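Local coordinates for phenylacetic acid degradation protein PaaI (Thermus thermophilus HB8, PDB 1WLU) that probably hydrolyses acyl-CoA thioesters, as a hot dog fold thioesterase linked to phenylacetic acid degradation, at residues A45-A50 with Y96-V101; E20-G25 with R79-A84. All coordinates share one frame; numbering follows the deposited sequence.

Contact 1 (A45-A50 with Y96-V101); sequences ALADSA and YRVEVV
The methyl of A47 drops between V98 and V100, which are two residues apart on the same face of strand 96-101, and the contact is tightest there. Its CB lies 3.9 Å from V98 CG1 and 4.0 Å from V100 CG2, so one small side chain meets a branch of each valine. V98 has CG1 trans to the backbone N (chi1 -175°), which sets this methyl beside the carbonyl carbon and against the helix, where it also rests 3.9 Å from A47 O. Away from this centre the fit is looser. A50 CB stands 4.3 Å from V98 CG1, and at the other end L46 CD2 stops 4.3 Å from V100 CG1. With alanines facing the strand, the axes of helix 45-50 and strand 96-101 approach to 8.6 Å, at 139° between their directions.

All five touching residues are buried. R97 and E99, which alternate with the valines, do not touch the helix and are partly exposed; R97 packs on R97 of the third subunit. On the helix, S49 OG bonds back to A45 O at 2.8 Å, and S49 N reaches that oxygen from the opposite face of the carbonyl plane. S49 OG also bonds H39 of the second subunit. Here alanines of the helix meet valines of strand 93-102; a central helix cradled by a curved antiparallel sheet is the hallmark of the hot dog fold.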
loop_
_atom_site.group_PDB
_atom_site.type_symbol
_atom_site.label_atom_id
_atom_site.label_comp_id
_atom_site.label_asym_id
_atom_site.label_seq_id
_atom_site.Cartn_x
_atom_site.Cartn_y
_atom_site.Cartn_z
ATOM N N ALA A 45 14.749 -2.676 -4.312
ATOM C CA ALA A 45 15.754 -1.703 -4.733
ATOM C C ALA A 45 15.756 -1.569 -6.252
ATOM O O ALA A 45 15.903 -0.469 -6.789
ATOM C CB ALA A 45 17.132 -2.126 -4.240
ATOM N N LEU A 46 15.594 -2.693 -6.938
ATOM C CA LEU A 46 15.557 -2.702 -8.395
ATOM C C LEU A 46 14.365 -1.885 -8.890
ATOM O O LEU A 46 14.512 -0.997 -9.730
ATOM C CB LEU A 46 15.444 -4.141 -8.902
ATOM C CG LEU A 46 15.357 -4.334 -10.415
ATOM C CD1 LEU A 46 16.705 -4.015 -11.050
ATOM C CD2 LEU A 46 14.961 -5.768 -10.721
ATOM N N ALA A 47 13.183 -2.181 -8.359
ATOM C CA ALA A 47 11.976 -1.468 -8.762
ATOM C C ALA A 47 12.057 0.006 -8.394
ATOM O O ALA A 47 11.702 0.875 -9.192
ATOM C CB ALA A 47 10.755 -2.104 -8.107
ATOM N N ASP A 48 12.530 0.283 -7.184
ATOM C CA ASP A 48 12.655 1.650 -6.700
ATOM C C ASP A 48 13.604 2.466 -7.569
ATOM O O ASP A 48 13.395 3.662 -7.771
ATOM C CB ASP A 48 13.157 1.647 -5.256
ATOM C CG ASP A 48 13.157 3.024 -4.644
ATOM O OD1 ASP A 48 12.061 3.596 -4.485
ATOM O OD2 ASP A 48 14.246 3.539 -4.327
ATOM N N SER A 49 14.649 1.821 -8.077
ATOM C CA SER A 49 15.611 2.514 -8.929
ATOM C C SER A 49 14.964 2.936 -10.249
ATOM O O SER A 49 15.191 4.048 -10.725
ATOM C CB SER A 49 16.831 1.626 -9.186
ATOM O OG SER A 49 17.544 1.391 -7.982
ATOM N N ALA A 50 14.161 2.053 -10.839
ATOM C CA ALA A 50 13.476 2.380 -12.088
ATOM C C ALA A 50 12.463 3.495 -11.811
ATOM O O ALA A 50 12.296 4.415 -12.610
ATOM C CB ALA A 50 12.772 1.146 -12.635
ATOM N N TYR A 96 3.707 6.058 -10.378
ATOM C CA TYR A 96 4.263 5.143 -11.365
ATOM C C TYR A 96 4.008 3.688 -11.021
ATOM O O TYR A 96 3.923 3.322 -9.848
ATOM C CB TYR A 96 5.781 5.352 -11.475
ATOM C CG TYR A 96 6.158 6.750 -11.887
ATOM C CD1 TYR A 96 6.065 7.812 -10.986
ATOM C CD2 TYR A 96 6.484 7.034 -13.211
ATOM C CE1 TYR A 96 6.270 9.124 -11.400
ATOM C CE2 TYR A 96 6.691 8.344 -13.635
ATOM C CZ TYR A 96 6.574 9.380 -12.726
ATOM O OH TYR A 96 6.703 10.682 -13.153
ATOM N N ARG A 97 3.879 2.870 -12.059
ATOM C CA ARG A 97 3.703 1.435 -11.901
ATOM C C ARG A 97 5.000 0.813 -12.396
ATOM O O ARG A 97 5.496 1.171 -13.466
ATOM C CB ARG A 97 2.543 0.906 -12.749
ATOM C CG ARG A 97 2.638 -0.604 -12.984
ATOM C CD ARG A 97 1.387 -1.209 -13.596
ATOM N NE ARG A 97 0.951 -0.523 -14.807
ATOM C CZ ARG A 97 -0.033 0.371 -14.848
ATOM N NH1 ARG A 97 -0.692 0.691 -13.740
ATOM N NH2 ARG A 97 -0.360 0.942 -15.999
ATOM N N VAL A 98 5.553 -0.105 -11.615
ATOM C CA VAL A 98 6.789 -0.762 -12.000
ATOM C C VAL A 98 6.620 -2.273 -11.980
ATOM O O VAL A 98 6.395 -2.872 -10.927
ATOM C CB VAL A 98 7.953 -0.376 -11.058
ATOM C CG1 VAL A 98 9.254 -0.987 -11.566
ATOM C CG2 VAL A 98 8.084 1.141 -10.980
ATOM N N GLU A 99 6.710 -2.884 -13.154
ATOM C CA GLU A 99 6.592 -4.327 -13.262
ATOM C C GLU A 99 7.976 -4.954 -13.164
ATOM O O GLU A 99 8.902 -4.547 -13.868
ATOM C CB GLU A 99 5.939 -4.707 -14.592
ATOM C CG GLU A 99 4.435 -4.473 -14.620
ATOM C CD GLU A 99 3.811 -4.809 -15.959
ATOM O OE1 GLU A 99 4.397 -5.625 -16.701
ATOM O OE2 GLU A 99 2.726 -4.267 -16.260
ATOM N N VAL A 100 8.119 -5.925 -12.270
ATOM C CA VAL A 100 9.387 -6.625 -12.090
ATOM C C VAL A 100 9.222 -7.945 -12.832
ATOM O O VAL A 100 8.381 -8.775 -12.473
ATOM C CB VAL A 100 9.686 -6.857 -10.596
ATOM C CG1 VAL A 100 11.027 -7.553 -10.430
ATOM C CG2 VAL A 100 9.704 -5.516 -9.869
ATOM N N VAL A 101 10.030 -8.121 -13.873
ATOM C CA VAL A 101 9.946 -9.286 -14.740
ATOM C C VAL A 101 11.234 -10.087 -14.864
ATOM O O VAL A 101 12.329 -9.528 -14.894
ATOM C CB VAL A 101 9.517 -8.835 -16.160
ATOM C CG1 VAL A 101 9.352 -10.036 -17.075
ATOM C CG2 VAL A 101 8.226 -8.029 -16.081
#

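Contact 2 (E20-G25 with R79-A84); sequences EAVVAG and RVEARA
R83 and E81, both in touch with V22 across the strand pair, bring the two flat groups of the contact together: E81 OE1 lies at the edge of the R83 guanidinium and in its plane. R83 NE and NH2 both give weak hydrogen bonds to that oxygen, NE at 3.3 Å, and together with the opposite charges they make a salt bridge. R83 reaches it with CG beside its own backbone N (chi1 -53°) and an extended chain. V22 runs alongside R83, its CG2 4.1 Å from R83 CG, while its CG1 comes 4.0 Å from E81 OE1. Further along this face, A24 CB sits 3.7 Å from E81 CG.

Beneath these side chains the backbones pair antiparallel, with six hydrogen bonds joining A21 to A84, V23 to A82 and G25 to V80. The bonds are uneven: A84 N to A21 O is 2.8 Å, but the return bond from A21 N to A84 O is 3.2 Å. At the non-hydrogen-bonded pair V22-R83, between the A21-A84 and V23-A82 pairs, V22 CA-H points at A82 O, 3.2 Å from CA to oxygen. V80 CG1 lies 3.6 Å from G25 O.

On the face carrying A21, V23, V80, A82 and A84 lies helix 40-56: L46 packs on V23, V80 and A82, and A50 on V23. Strand 12-17 continues the sheet beyond 20-25, and strand 93-102 borders 79-84 on its other edge.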
loop_
_atom_site.group_PDB
_atom_site.type_symbol
_atom_site.label_atom_id
_atom_site.label_comp_id
_atom_site.label_asym_id
_atom_site.label_seq_id
_atom_site.Cartn_x
_atom_site.Cartn_y
_atom_site.Cartn_z
ATOM N N GLU A 20 9.444 7.343 -18.059
ATOM C CA GLU A 20 9.633 5.899 -18.011
ATOM C C GLU A 20 11.088 5.463 -17.917
ATOM O O GLU A 20 12.000 6.201 -18.297
ATOM C CB GLU A 20 8.968 5.249 -19.232
ATOM C CG GLU A 20 9.582 5.609 -20.572
ATOM C CD GLU A 20 8.758 5.082 -21.731
ATOM O OE1 GLU A 20 7.786 5.757 -22.129
ATOM O OE2 GLU A 20 9.067 3.984 -22.230
ATOM N N ALA A 21 11.303 4.257 -17.404
ATOM C CA ALA A 21 12.649 3.724 -17.261
ATOM C C ALA A 21 12.630 2.224 -17.033
ATOM O O ALA A 21 11.667 1.680 -16.495
ATOM C CB ALA A 21 13.360 4.406 -16.103
ATOM N N VAL A 22 13.694 1.560 -17.468
ATOM C CA VAL A 22 13.846 0.128 -17.263
ATOM C C VAL A 22 15.228 -0.069 -16.659
ATOM O O VAL A 22 16.226 0.426 -17.193
ATOM C CB VAL A 22 13.765 -0.678 -18.580
ATOM C CG1 VAL A 22 14.021 -2.157 -18.294
ATOM C CG2 VAL A 22 12.399 -0.500 -19.227
ATOM N N VAL A 23 15.276 -0.764 -15.528
ATOM C CA VAL A 23 16.522 -1.053 -14.829
ATOM C C VAL A 23 16.635 -2.564 -14.736
ATOM O O VAL A 23 15.648 -3.249 -14.463
ATOM C CB VAL A 23 16.527 -0.436 -13.413
ATOM C CG1 VAL A 23 17.762 -0.886 -12.641
ATOM C CG2 VAL A 23 16.503 1.084 -13.516
ATOM N N ALA A 24 17.832 -3.088 -14.971
ATOM C CA ALA A 24 18.040 -4.527 -14.935
ATOM C C ALA A 24 19.185 -4.928 -14.027
ATOM O O ALA A 24 20.085 -4.137 -13.741
ATOM C CB ALA A 24 18.300 -5.046 -16.345
ATOM N N GLY A 25 19.143 -6.173 -13.577
ATOM C CA GLY A 25 20.191 -6.679 -12.718
ATOM C C GLY A 25 20.155 -8.190 -12.696
ATOM O O GLY A 25 19.287 -8.811 -13.306
ATOM N N ARG A 79 18.025 -13.299 -14.081
ATOM C CA ARG A 79 18.133 -11.989 -14.712
ATOM C C ARG A 79 16.770 -11.349 -14.493
ATOM O O ARG A 79 15.742 -11.932 -14.844
ATOM C CB ARG A 79 18.404 -12.132 -16.212
ATOM C CG ARG A 79 19.797 -12.634 -16.565
ATOM C CD ARG A 79 20.853 -11.574 -16.285
ATOM N NE ARG A 79 22.158 -11.944 -16.827
ATOM C CZ ARG A 79 23.234 -11.163 -16.787
ATOM N NH1 ARG A 79 23.165 -9.962 -16.229
ATOM N NH2 ARG A 79 24.380 -11.582 -17.307
ATOM N N VAL A 80 16.756 -10.154 -13.918
ATOM C CA VAL A 80 15.498 -9.481 -13.636
ATOM C C VAL A 80 15.503 -8.031 -14.111
ATOM O O VAL A 80 16.547 -7.380 -14.150
ATOM C CB VAL A 80 15.204 -9.550 -12.116
ATOM C CG1 VAL A 80 16.310 -8.853 -11.346
ATOM C CG2 VAL A 80 13.846 -8.946 -11.806
ATOM N N GLU A 81 14.322 -7.543 -14.480
ATOM C CA GLU A 81 14.144 -6.176 -14.961
ATOM C C GLU A 81 12.985 -5.503 -14.242
ATOM O O GLU A 81 12.027 -6.164 -13.842
ATOM C CB GLU A 81 13.819 -6.171 -16.457
ATOM C CG GLU A 81 14.978 -6.402 -17.396
ATOM C CD GLU A 81 14.512 -6.526 -18.835
ATOM O OE1 GLU A 81 13.433 -5.982 -19.163
ATOM O OE2 GLU A 81 15.225 -7.162 -19.638
ATOM N N ALA A 82 13.079 -4.188 -14.087
ATOM C CA ALA A 82 12.014 -3.402 -13.475
ATOM C C ALA A 82 11.634 -2.359 -14.523
ATOM O O ALA A 82 12.457 -1.527 -14.915
ATOM C CB ALA A 82 12.500 -2.731 -12.204
ATOM N N ARG A 83 10.391 -2.432 -14.988
ATOM C CA ARG A 83 9.880 -1.534 -16.018
ATOM C C ARG A 83 8.912 -0.524 -15.422
ATOM O O ARG A 83 7.797 -0.878 -15.033
ATOM C CB ARG A 83 9.183 -2.359 -17.099
ATOM C CG ARG A 83 10.063 -3.471 -17.647
ATOM C CD ARG A 83 9.264 -4.483 -18.436
ATOM N NE ARG A 83 10.119 -5.547 -18.956
ATOM C CZ ARG A 83 9.670 -6.596 -19.634
ATOM N NH1 ARG A 83 8.373 -6.724 -19.874
ATOM N NH2 ARG A 83 10.520 -7.513 -20.081
ATOM N N ALA A 84 9.339 0.734 -15.362
ATOM C CA ALA A 84 8.525 1.799 -14.790
ATOM C C ALA A 84 7.801 2.627 -15.839
ATOM O O ALA A 84 8.400 3.066 -16.821
ATOM C CB ALA A 84 9.400 2.708 -13.927
#

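Overall arrangement
The centres of the two contacts are 6 Å apart, and both belong to one antiparallel sheet, where strands 20-26, 79-89 and 93-102 are consecutive neighbours. Along the chain the segments alternate: 20-25, 45-50, 79-84, then 96-101. Contact 2 joins two strands edge to edge, whereas contact 1 sets helix 40-56 against the third. They meet directly: V101 N probably donates a hydrogen bond to E81 O at 2.8 Å, and L46 CD2 packs 3.4 Å from V80 CG1. The helix therefore shares one apolar core with all three strands, tying sequence-distant parts of the chain into a single hot dog domain.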